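Local coordinates for protein probable GTPase engC (Thermotoga maritima, PDB 1U0L) that probably assists late maturation of the 30S ribosomal subunit as a circularly permuted GTPase that hydrolyses GTP slowly and carries one zinc ion, at residues K254-F258 against S259-H263; V271-A274 against V275-E279; Y288-M291 against F292-L296; P241-L244 against K245-K249; D129-D132 against L133-V136. All blocks are in the same frame, centred on the assembly; numbering follows the deposited sequence.

Interaction 1: K254-F258 against S259-H263. With ZN (zinc ion), chain D.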
# COMPACT_ATOMS: atom_id res chain seq x y z
N LYS A 254 12.51 -16.75 -14.34
CA LYS A 254 12.06 -17.93 -15.08
C LYS A 254 12.11 -17.65 -16.59
O LYS A 254 11.70 -16.57 -17.04
CB LYS A 254 10.63 -18.29 -14.65
CG LYS A 254 10.45 -19.72 -14.18
CD LYS A 254 11.06 -19.97 -12.80
CE LYS A 254 10.33 -19.19 -11.71
NZ LYS A 254 10.83 -19.48 -10.33
N GLN A 255 12.61 -18.61 -17.36
CA GLN A 255 12.70 -18.46 -18.81
C GLN A 255 11.69 -19.32 -19.55
O GLN A 255 11.57 -20.53 -19.30
CB GLN A 255 14.12 -18.80 -19.31
CG GLN A 255 15.10 -17.65 -19.26
CD GLN A 255 15.19 -17.01 -17.89
OE1 GLN A 255 15.57 -17.66 -16.91
NE2 GLN A 255 14.83 -15.73 -17.80
N CYS A 256 10.97 -18.68 -20.46
CA CYS A 256 9.95 -19.34 -21.27
C CYS A 256 10.34 -19.28 -22.75
O CYS A 256 10.91 -18.29 -23.21
CB CYS A 256 8.59 -18.64 -21.08
SG CYS A 256 7.89 -18.77 -19.42
N PHE A 257 10.01 -20.34 -23.48
CA PHE A 257 10.33 -20.41 -24.90
C PHE A 257 10.04 -19.11 -25.64
O PHE A 257 10.97 -18.44 -26.10
CB PHE A 257 9.55 -21.53 -25.57
CG PHE A 257 9.87 -21.69 -27.03
CD1 PHE A 257 11.02 -22.36 -27.44
CD2 PHE A 257 9.03 -21.14 -28.00
CE1 PHE A 257 11.33 -22.49 -28.79
CE2 PHE A 257 9.34 -21.26 -29.35
CZ PHE A 257 10.49 -21.93 -29.75
N PHE A 258 8.77 -18.75 -25.75
CA PHE A 258 8.36 -17.55 -26.47
C PHE A 258 8.75 -16.22 -25.85
O PHE A 258 8.97 -16.12 -24.64
CB PHE A 258 6.86 -17.56 -26.71
CG PHE A 258 6.39 -18.66 -27.61
CD1 PHE A 258 6.09 -19.92 -27.10
CD2 PHE A 258 6.27 -18.45 -28.99
CE1 PHE A 258 5.68 -20.95 -27.94
CE2 PHE A 258 5.86 -19.48 -29.84
CZ PHE A 258 5.57 -20.73 -29.31
N SER A 259 8.82 -15.20 -26.71
CA SER A 259 9.15 -13.83 -26.32
C SER A 259 7.90 -13.29 -25.62
O SER A 259 6.83 -13.17 -26.23
CB SER A 259 9.47 -12.99 -27.56
OG SER A 259 9.60 -11.61 -27.25
N ASP A 260 8.05 -12.96 -24.35
CA ASP A 260 6.93 -12.46 -23.56
C ASP A 260 5.79 -13.50 -23.56
O ASP A 260 4.74 -13.31 -24.18
CB ASP A 260 6.41 -11.13 -24.10
CG ASP A 260 5.34 -10.51 -23.21
OD1 ASP A 260 5.62 -10.29 -22.01
OD2 ASP A 260 4.22 -10.25 -23.70
N CYS A 261 6.03 -14.60 -22.87
CA CYS A 261 5.07 -15.67 -22.75
C CYS A 261 4.21 -15.31 -21.54
O CYS A 261 4.75 -15.03 -20.47
CB CYS A 261 5.82 -16.97 -22.48
SG CYS A 261 4.80 -18.31 -21.91
N ASN A 262 2.89 -15.30 -21.71
CA ASN A 262 1.99 -14.96 -20.62
C ASN A 262 1.83 -16.06 -19.58
O ASN A 262 1.09 -15.91 -18.61
CB ASN A 262 0.63 -14.56 -21.19
CG ASN A 262 0.69 -13.27 -22.01
OD1 ASN A 262 1.30 -12.28 -21.58
ND2 ASN A 262 0.07 -13.28 -23.18
N HIS A 263 2.53 -17.17 -19.79
CA HIS A 263 2.51 -18.29 -18.85
C HIS A 263 1.19 -19.05 -18.72
O HIS A 263 1.03 -19.85 -17.80
CB HIS A 263 2.95 -17.81 -17.47
CG HIS A 263 4.07 -16.80 -17.51
ND1 HIS A 263 5.35 -17.14 -17.89
CD2 HIS A 263 4.08 -15.47 -17.26
CE1 HIS A 263 6.10 -16.05 -17.87
NE2 HIS A 263 5.35 -15.03 -17.49
ZN ZN D . 5.66 -18.56 -19.77

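Interaction 2: V271-A274 against V275-E279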
# COMPACT_ATOMS: atom_id res chain seq x y z
N VAL A 271 7.77 -20.73 -16.15
CA VAL A 271 6.90 -20.48 -15.03
C VAL A 271 6.03 -21.72 -14.84
O VAL A 271 5.99 -22.28 -13.74
CB VAL A 271 6.00 -19.26 -15.26
CG1 VAL A 271 4.92 -19.22 -14.20
CG2 VAL A 271 6.84 -17.99 -15.20
N LYS A 272 5.34 -22.16 -15.89
CA LYS A 272 4.52 -23.36 -15.76
C LYS A 272 5.37 -24.54 -15.31
O LYS A 272 4.92 -25.36 -14.53
CB LYS A 272 3.80 -23.68 -17.07
CG LYS A 272 2.55 -22.84 -17.25
CD LYS A 272 1.42 -23.63 -17.90
CE LYS A 272 1.55 -23.61 -19.40
NZ LYS A 272 0.48 -24.43 -20.02
N GLU A 273 6.61 -24.60 -15.79
CA GLU A 273 7.51 -25.68 -15.40
C GLU A 273 7.76 -25.60 -13.89
O GLU A 273 7.64 -26.61 -13.19
CB GLU A 273 8.85 -25.56 -16.14
CG GLU A 273 9.90 -26.56 -15.67
CD GLU A 273 11.24 -26.37 -16.35
OE1 GLU A 273 11.31 -26.50 -17.59
OE2 GLU A 273 12.24 -26.08 -15.64
N ALA A 274 8.11 -24.41 -13.42
CA ALA A 274 8.39 -24.15 -12.01
C ALA A 274 7.26 -24.58 -11.07
O ALA A 274 7.50 -25.05 -9.96
CB ALA A 274 8.68 -22.66 -11.81
N VAL A 275 6.02 -24.40 -11.52
CA VAL A 275 4.86 -24.78 -10.71
C VAL A 275 4.78 -26.30 -10.54
O VAL A 275 4.47 -26.78 -9.45
CB VAL A 275 3.57 -24.27 -11.36
CG1 VAL A 275 2.36 -24.80 -10.60
CG2 VAL A 275 3.58 -22.76 -11.37
N GLU A 276 5.04 -27.03 -11.62
CA GLU A 276 5.02 -28.49 -11.58
C GLU A 276 6.11 -28.99 -10.65
O GLU A 276 6.06 -30.12 -10.18
CB GLU A 276 5.25 -29.06 -12.98
CG GLU A 276 4.13 -28.76 -13.95
CD GLU A 276 4.43 -29.27 -15.34
OE1 GLU A 276 3.56 -29.14 -16.22
OE2 GLU A 276 5.55 -29.80 -15.54
N ASN A 277 7.11 -28.15 -10.40
CA ASN A 277 8.22 -28.49 -9.52
C ASN A 277 7.83 -28.19 -8.08
O ASN A 277 7.87 -29.07 -7.22
CB ASN A 277 9.46 -27.66 -9.85
CG ASN A 277 10.01 -27.94 -11.22
OD1 ASN A 277 10.96 -27.30 -11.67
ND2 ASN A 277 9.41 -28.92 -11.91
N GLY A 278 7.47 -26.94 -7.83
CA GLY A 278 7.12 -26.54 -6.49
C GLY A 278 7.94 -25.32 -6.13
O GLY A 278 7.95 -24.89 -4.98
N GLU A 279 8.63 -24.78 -7.13
CA GLU A 279 9.46 -23.58 -6.97
C GLU A 279 8.53 -22.37 -6.91
O GLU A 279 8.91 -21.30 -6.44
CB GLU A 279 10.41 -23.41 -8.16
CG GLU A 279 11.60 -24.35 -8.17
CD GLU A 279 12.22 -24.49 -9.55
OE1 GLU A 279 12.36 -23.46 -10.25
OE2 GLU A 279 12.57 -25.62 -9.94

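Interaction 3: Y288-M291 against F292-L296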
# COMPACT_ATOMS: atom_id res chain seq x y z
N TYR A 288 -2.98 -15.93 -10.44
CA TYR A 288 -2.47 -15.12 -11.54
C TYR A 288 -3.25 -15.44 -12.82
O TYR A 288 -3.67 -14.53 -13.55
CB TYR A 288 -0.98 -15.39 -11.78
CG TYR A 288 -0.56 -14.94 -13.17
CD1 TYR A 288 -0.65 -13.60 -13.55
CD2 TYR A 288 -0.18 -15.87 -14.13
CE1 TYR A 288 -0.40 -13.20 -14.85
CE2 TYR A 288 0.07 -15.49 -15.44
CZ TYR A 288 -0.04 -14.16 -15.80
OH TYR A 288 0.18 -13.80 -17.11
N VAL A 289 -3.46 -16.72 -13.11
CA VAL A 289 -4.21 -17.11 -14.30
C VAL A 289 -5.66 -16.61 -14.22
O VAL A 289 -6.20 -16.11 -15.20
CB VAL A 289 -4.21 -18.64 -14.49
CG1 VAL A 289 -5.13 -19.02 -15.64
CG2 VAL A 289 -2.79 -19.11 -14.76
N LYS A 290 -6.28 -16.77 -13.04
CA LYS A 290 -7.65 -16.31 -12.81
C LYS A 290 -7.70 -14.82 -13.13
O LYS A 290 -8.55 -14.36 -13.90
CB LYS A 290 -8.04 -16.52 -11.35
CG LYS A 290 -9.39 -15.94 -10.96
CD LYS A 290 -10.57 -16.74 -11.51
CE LYS A 290 -11.90 -16.12 -11.10
NZ LYS A 290 -11.98 -15.90 -9.63
N MET A 291 -6.78 -14.07 -12.54
CA MET A 291 -6.71 -12.63 -12.78
C MET A 291 -6.45 -12.34 -14.25
O MET A 291 -7.07 -11.44 -14.83
CB MET A 291 -5.62 -11.99 -11.91
CG MET A 291 -6.15 -11.50 -10.56
SD MET A 291 -5.02 -10.55 -9.54
CE MET A 291 -4.27 -11.86 -8.61
N PHE A 292 -5.56 -13.11 -14.86
CA PHE A 292 -5.24 -12.94 -16.27
C PHE A 292 -6.54 -12.91 -17.06
O PHE A 292 -6.90 -11.90 -17.67
CB PHE A 292 -4.35 -14.08 -16.76
CG PHE A 292 -3.92 -13.93 -18.19
CD1 PHE A 292 -2.82 -13.16 -18.52
CD2 PHE A 292 -4.67 -14.49 -19.22
CE1 PHE A 292 -2.47 -12.94 -19.86
CE2 PHE A 292 -4.33 -14.28 -20.57
CZ PHE A 292 -3.23 -13.49 -20.88
N TYR A 293 -7.25 -14.04 -17.05
CA TYR A 293 -8.50 -14.15 -17.78
C TYR A 293 -9.54 -13.06 -17.42
O TYR A 293 -10.31 -12.61 -18.28
CB TYR A 293 -9.07 -15.56 -17.57
CG TYR A 293 -8.36 -16.62 -18.41
CD1 TYR A 293 -8.24 -17.94 -17.96
CD2 TYR A 293 -7.80 -16.29 -19.65
CE1 TYR A 293 -7.59 -18.90 -18.73
CE2 TYR A 293 -7.15 -17.26 -20.43
CZ TYR A 293 -7.05 -18.56 -19.96
OH TYR A 293 -6.38 -19.50 -20.71
N GLU A 294 -9.53 -12.64 -16.15
CA GLU A 294 -10.44 -11.60 -15.69
C GLU A 294 -10.15 -10.28 -16.39
O GLU A 294 -11.06 -9.48 -16.62
CB GLU A 294 -10.30 -11.40 -14.19
CG GLU A 294 -11.23 -12.27 -13.37
CD GLU A 294 -10.96 -12.17 -11.88
OE1 GLU A 294 -10.78 -11.05 -11.37
OE2 GLU A 294 -10.94 -13.23 -11.22
N LEU A 295 -8.89 -10.05 -16.74
CA LEU A 295 -8.52 -8.81 -17.40
C LEU A 295 -8.82 -8.86 -18.89
O LEU A 295 -9.00 -7.82 -19.52
CB LEU A 295 -7.03 -8.50 -17.17
CG LEU A 295 -6.60 -8.22 -15.72
CD1 LEU A 295 -5.09 -7.99 -15.63
CD2 LEU A 295 -7.35 -7.01 -15.20
N LEU A 296 -8.89 -10.07 -19.46
CA LEU A 296 -9.17 -10.24 -20.89
C LEU A 296 -10.58 -9.83 -21.27
O LEU A 296 -10.81 -9.39 -22.39
CB LEU A 296 -8.97 -11.69 -21.31
CG LEU A 296 -7.59 -12.08 -21.81
CD1 LEU A 296 -7.58 -13.55 -22.14
CD2 LEU A 296 -7.23 -11.23 -23.03

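Interaction 4: P241-L244 against K245-K249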
# COMPACT_ATOMS: atom_id res chain seq x y z
N PRO A 241 -3.74 -7.44 -19.74
CA PRO A 241 -3.49 -8.86 -19.46
C PRO A 241 -2.01 -9.22 -19.47
O PRO A 241 -1.47 -9.74 -18.49
CB PRO A 241 -4.27 -9.58 -20.56
CG PRO A 241 -5.40 -8.62 -20.84
CD PRO A 241 -4.68 -7.28 -20.86
N GLU A 242 -1.35 -8.95 -20.59
CA GLU A 242 0.07 -9.24 -20.77
C GLU A 242 0.97 -8.50 -19.80
O GLU A 242 2.17 -8.78 -19.71
CB GLU A 242 0.48 -8.92 -22.22
CG GLU A 242 -0.07 -7.60 -22.73
CD GLU A 242 -1.51 -7.69 -23.22
OE1 GLU A 242 -2.19 -6.64 -23.29
OE2 GLU A 242 -1.96 -8.81 -23.54
N GLU A 243 0.40 -7.56 -19.06
CA GLU A 243 1.16 -6.77 -18.10
C GLU A 243 1.21 -7.41 -16.70
O GLU A 243 2.24 -7.38 -16.01
CB GLU A 243 0.55 -5.37 -18.01
CG GLU A 243 1.07 -4.50 -16.88
CD GLU A 243 0.42 -3.13 -16.88
OE1 GLU A 243 0.65 -2.37 -15.91
OE2 GLU A 243 -0.30 -2.81 -17.85
N LEU A 244 0.09 -8.00 -16.31
CA LEU A 244 -0.06 -8.66 -15.02
C LEU A 244 1.14 -9.51 -14.57
O LEU A 244 1.56 -9.42 -13.42
CB LEU A 244 -1.30 -9.54 -15.06
CG LEU A 244 -2.32 -9.55 -13.92
CD1 LEU A 244 -3.12 -10.85 -14.03
CD2 LEU A 244 -1.64 -9.47 -12.57
N LYS A 245 1.68 -10.32 -15.47
CA LYS A 245 2.81 -11.21 -15.15
C LYS A 245 3.99 -10.53 -14.46
O LYS A 245 4.75 -11.18 -13.74
CB LYS A 245 3.30 -11.91 -16.42
CG LYS A 245 4.16 -11.03 -17.31
CD LYS A 245 4.55 -11.69 -18.61
CE LYS A 245 3.36 -11.81 -19.53
NZ LYS A 245 3.80 -11.88 -20.94
N HIS A 246 4.14 -9.23 -14.67
CA HIS A 246 5.23 -8.47 -14.05
C HIS A 246 4.91 -8.11 -12.61
O HIS A 246 5.72 -7.48 -11.93
CB HIS A 246 5.49 -7.17 -14.82
CG HIS A 246 5.81 -7.37 -16.26
ND1 HIS A 246 6.83 -8.19 -16.69
CD2 HIS A 246 5.25 -6.85 -17.38
CE1 HIS A 246 6.87 -8.18 -18.01
NE2 HIS A 246 5.93 -7.37 -18.45
N TYR A 247 3.75 -8.50 -12.13
CA TYR A 247 3.36 -8.16 -10.78
C TYR A 247 3.32 -9.37 -9.85
O TYR A 247 2.63 -9.38 -8.83
CB TYR A 247 2.04 -7.42 -10.85
CG TYR A 247 2.17 -6.15 -11.66
CD1 TYR A 247 1.11 -5.69 -12.46
CD2 TYR A 247 3.33 -5.37 -11.60
CE1 TYR A 247 1.21 -4.49 -13.17
CE2 TYR A 247 3.43 -4.17 -12.31
CZ TYR A 247 2.37 -3.74 -13.08
OH TYR A 247 2.43 -2.53 -13.72
N PHE A 248 4.08 -10.39 -10.24
CA PHE A 248 4.23 -11.62 -9.48
C PHE A 248 5.74 -11.88 -9.43
O PHE A 248 6.26 -12.63 -10.26
CB PHE A 248 3.55 -12.79 -10.20
CG PHE A 248 2.09 -12.93 -9.90
CD1 PHE A 248 1.15 -12.10 -10.51
CD2 PHE A 248 1.64 -13.89 -8.99
CE1 PHE A 248 -0.20 -12.22 -10.23
CE2 PHE A 248 0.30 -14.02 -8.69
CZ PHE A 248 -0.64 -13.18 -9.31
N LYS A 249 6.43 -11.25 -8.47
CA LYS A 249 7.88 -11.41 -8.31
C LYS A 249 8.39 -12.70 -8.95
O LYS A 249 9.15 -12.66 -9.91
CB LYS A 249 8.28 -11.47 -6.84
CG LYS A 249 8.19 -10.18 -6.03
CD LYS A 249 9.07 -10.32 -4.77
CE LYS A 249 8.91 -9.16 -3.85
NZ LYS A 249 8.98 -7.86 -4.61

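Interaction 5: D129-D132 against L133-V136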
# COMPACT_ATOMS: atom_id res chain seq x y z
N ASP A 129 -6.03 -21.20 17.06
CA ASP A 129 -5.82 -22.50 17.69
C ASP A 129 -4.85 -23.26 16.79
O ASP A 129 -4.28 -22.68 15.86
CB ASP A 129 -7.14 -23.26 17.83
CG ASP A 129 -7.86 -23.49 16.50
OD1 ASP A 129 -9.11 -23.59 16.51
OD2 ASP A 129 -7.19 -23.59 15.44
N GLU A 130 -4.66 -24.55 17.04
CA GLU A 130 -3.72 -25.33 16.25
C GLU A 130 -4.01 -25.44 14.75
O GLU A 130 -3.08 -25.40 13.95
CB GLU A 130 -3.56 -26.72 16.85
CG GLU A 130 -2.62 -26.73 18.04
CD GLU A 130 -1.30 -26.02 17.75
OE1 GLU A 130 -0.64 -26.32 16.73
OE2 GLU A 130 -0.91 -25.15 18.57
N ASP A 131 -5.27 -25.57 14.38
CA ASP A 131 -5.61 -25.67 12.97
C ASP A 131 -5.33 -24.34 12.29
O ASP A 131 -4.81 -24.29 11.17
CB ASP A 131 -7.08 -26.06 12.79
CG ASP A 131 -7.40 -27.43 13.34
OD1 ASP A 131 -6.71 -28.40 12.94
OD2 ASP A 131 -8.33 -27.56 14.16
N ASP A 132 -5.68 -23.26 12.99
CA ASP A 132 -5.47 -21.93 12.44
C ASP A 132 -3.99 -21.70 12.22
O ASP A 132 -3.56 -21.22 11.16
CB ASP A 132 -6.00 -20.87 13.40
CG ASP A 132 -7.45 -21.09 13.75
OD1 ASP A 132 -8.24 -21.46 12.85
OD2 ASP A 132 -7.80 -20.88 14.94
N LEU A 133 -3.20 -22.04 13.23
CA LEU A 133 -1.76 -21.89 13.14
C LEU A 133 -1.19 -22.63 11.95
O LEU A 133 -0.22 -22.21 11.35
CB LEU A 133 -1.11 -22.36 14.42
CG LEU A 133 -1.35 -21.37 15.56
CD1 LEU A 133 -0.53 -21.80 16.72
CD2 LEU A 133 -0.98 -19.94 15.14
N ARG A 134 -1.81 -23.75 11.62
CA ARG A 134 -1.36 -24.53 10.49
C ARG A 134 -1.57 -23.69 9.22
O ARG A 134 -0.69 -23.62 8.35
CB ARG A 134 -2.15 -25.83 10.41
CG ARG A 134 -1.48 -26.89 9.56
CD ARG A 134 -2.37 -28.10 9.43
NE ARG A 134 -2.84 -28.50 10.75
CZ ARG A 134 -3.97 -29.16 10.96
NH1 ARG A 134 -4.73 -29.49 9.92
NH2 ARG A 134 -4.34 -29.47 12.20
N LYS A 135 -2.73 -23.04 9.14
CA LYS A 135 -3.03 -22.19 8.00
C LYS A 135 -2.04 -21.02 7.96
O LYS A 135 -1.70 -20.52 6.88
CB LYS A 135 -4.47 -21.67 8.09
CG LYS A 135 -5.50 -22.67 7.59
CD LYS A 135 -6.39 -23.20 8.72
CE LYS A 135 -7.36 -22.12 9.24
NZ LYS A 135 -8.24 -22.59 10.37
N VAL A 136 -1.59 -20.59 9.13
CA VAL A 136 -0.62 -19.52 9.20
C VAL A 136 0.66 -20.04 8.56
O VAL A 136 1.18 -19.42 7.64
CB VAL A 136 -0.31 -19.10 10.66
CG1 VAL A 136 0.95 -18.21 10.70
CG2 VAL A 136 -1.52 -18.34 11.24

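Interaction 1: K254-F258 against S259-H263
Cys-256 and Cys-261 meet across a loop that wraps round the zinc ion of the zinc finger, with His-263 supplying a third ligand; Cys-269, further along the chain, completes the four-residue site. In the first shell the zinc ion lies 2.3 Å from SG of Cys-256 and equally 2.3 Å from SG of Cys-261. ND1 of His-263 binds the metal at 2.4 Å, so the imidazole presents its delta nitrogen. The thiolate of Cys-256 lies in the plane of that ring, at its edge, as expected when both grip one metal.

The two cysteines bring their sulfurs to the ion by different torsions: SG of Cys-256 lies anti to its own carbonyl carbon (chi1 -65°), whereas SG of Cys-261 is anti to its amide nitrogen (chi1 166°). The CB atoms of Cys-256 and Cys-261 themselves lie 3.5 Å apart. One step further out, the backbone N of His-263 donates to SG of Cys-261 at 3.3 Å, an amide-to-thiolate bond that would probably spread some of the sulfur's negative charge. Asp-260 has its partner in Lys-245, and the ring of Phe-251 meets that of His-263 edge-to-face. The carbonyl oxygen of Cys-261 sits 3.0 Å above the imidazole plane of His-263, over the ring centre.

Interaction 2: V271-A274 against V275-E279
Val-275 N donates to the carbonyl O of Val-271 at 3.1 Å, an ordinary i to i+4 helical bond, and is also weakly shared with Lys-272 O. The next turn is looser. Glu-276 N reaches Lys-272 O only weakly, and Asn-277 N is divided between two weak bonds, to Glu-273 O and to Ala-274 O. Ala-274 O is much more firmly engaged: Gly-278 N approaches it at 2.8 Å with an almost straight N-H...O angle of 177°, and Glu-279 N adds a second bond at 3.1 Å. Two good donors therefore converge on a single acceptor where the helix runs out.

This is the C-terminal end of helix 270-277, the helix that follows the zinc-binding loop. Gly-278 is the first residue to leave helical geometry and does so with positive phi (128°), a conformation in which a side chain would press on the carbonyl oxygen of the preceding residue. The turn brings Glu-279 back over Ala-274, its CB 3.8 Å from Ala-274 O and OE1 4.1 Å from the methyl CB.

On the buried side, Val-271 packs on His-263, and Ala-274 touches Lys-254. Val-275 turns CG2 toward the helix backbone, 3.4 Å from Val-271 O, because that methyl lies anti to its own carbonyl carbon, and the same side chain also packs on Tyr-285 of helix 282-296.

Interaction 3: Y288-M291 against F292-L296
Phe-292 and Tyr-288, one helical turn apart, lie side by side and point the same way, on the final turns of helix 282-296. Phe-292 N donates to Tyr-288 O at 2.7 Å, and its CD1 lies 3.4 Å from OH of Tyr-288, the rings meeting obliquely. Both rings leave the helix with CG anti to the backbone nitrogen (chi1 161° for Tyr-288, -177° for Phe-292), which is why they run alongside each other. The hydroxyl of Tyr-288 is hydrogen-bonded to the carbonyl of Asn-262, tying the helix to the zinc loop.

Tyr-293, on a more exposed side, lies alongside Val-289, both pointing the same way. Its amide N bonds to Val-289 O at 3.0 Å, and its CE1 rests 4.0 Å from CG1 of Val-289.

Glu-294 carries the charged contact. OE2 lies 3.3 Å from NZ of Lys-290 in a salt bridge; bends at chi2 and chi4 bring the lysine NZ back to OE2, the two side chains crossing at a slant. The ammonium also makes a cation-pi contact with Tyr-102 of helix 101-113. An alanine at Glu-294 is likely to leave the Lys-290 ammonium without its carboxylate mate and less firmly held.

Leu-295 N closes the series on Met-291 O at 3.0 Å. The helix thus divides its chemistry: Tyr-288, Phe-292 and Leu-295 pack toward helix 241-244, Leu-295 on Leu-244, and Met-291 lies against helix 101-113, whereas the charges of Lys-290 and Glu-294 offset each other.

Interaction 4: P241-L244 against K245-K249
Glu-243 and Tyr-247 join by a side-chain hydrogen bond across a short turn, where the weakly bonded helix 241-244 passes through a 3-10 segment into the loop leading toward the zinc site. Tyr-247 OH donates to Glu-243 OE1 at 2.8 Å; OE1 accepts through its anti lone pair, on the side away from OE2, with the carboxylate and ring planes 61° apart. The glutamate gets there fully extended, CG anti to its backbone nitrogen (chi1 170°), and its CG runs 3.7 Å from ring atom CE1 of Tyr-247. The carboxylate is well occupied: OE1 also forms a salt bridge with Lys-113, and OE2 accepts from the amide of Glu-240.

The backbone follows i to i+3 spacing. His-246 N bonds to Glu-243 O at 3.0 Å, and Tyr-247 N to Leu-244 O at 2.7 Å, the latter donor standing above the carbonyl plane. The carbonyl of Glu-243 also lies over one face of the Tyr-247 ring, offset toward its rim.

On the buried side, methyl CD2 of Leu-244 meets the edge of the Phe-248 ring at CE1, 3.9 Å away. Lys-245 lays its chain over the preceding turn, CE 3.3 Å from Glu-242 O, and carries NZ to a salt bridge with Asp-260 and a hydrogen bond to Asn-262.

Around this turn, Leu-244 packs on Met-291 of helix 282-296 and on Val-109 of helix 101-113, while the Phe-248 ring meets Tyr-288 edge-to-face, so the segment joins the zinc region to a helix of the GTPase domain.

Interaction 5: D129-D132 against L133-V136
Backbone bonds of i to i+4 spacing start helix 130-143, with Leu-133 N on Asp-129 O at 2.9 Å and Val-136 N on Asp-132 O at 2.9 Å. Asp-129 is the N-cap: its OD2 accepts from Asp-132 N at 2.9 Å, and Asp-132 OD2 in turn accepts from Asp-129 N at 2.8 Å, a reciprocal capping box.

The other oxygen of Asp-132 works across the turn. OD1 forms a hydrogen-bonded salt bridge with NZ of Lys-135 at 2.7 Å through its anti lone pair, while OD2 has a salt bridge with Lys-95. Lys-135 reaches back by bending at chi2 and chi3 (112° and 71°), which brings its CD against the carbonyl of Asp-131. A leucine in place of Lys-135 would probably leave Asp-132 OD1 without its ammonium partner. Asp-131 forms a salt bridge with Arg-134 at the surface, OD1 to NH2 at 2.7 Å, carboxylate and guanidinium planes nearly perpendicular at 83°.

Leu-133 and Val-136 pack on Tyr-128, and Leu-133 also touches Met-125, which is inferred to bind GTP. The capped helix is the connecting element of a beta-alpha-beta unit, strand 117-122 to strand 149-151, in the P-loop GTPase fold.

How the interactions relate
Interactions 1 to 4 cluster around the zinc region, whereas interaction 5 stands apart in the GTPase domain, its centre about 26 to 37 Å from theirs. The most closely spaced pair, interactions 3 and 4, share one buried hydrophobic interface between helix 282-296 and the 241-249 turn. Interaction 1 is held by metal bonds and touches interactions 3 and 4 through polar ties as well as packing, but interaction 2 through packing alone. Interaction 2, a helix end, relies on backbone bonds and is more exposed than that shared interface. Interaction 5, largely at the surface, relies instead on capping and opposite charges.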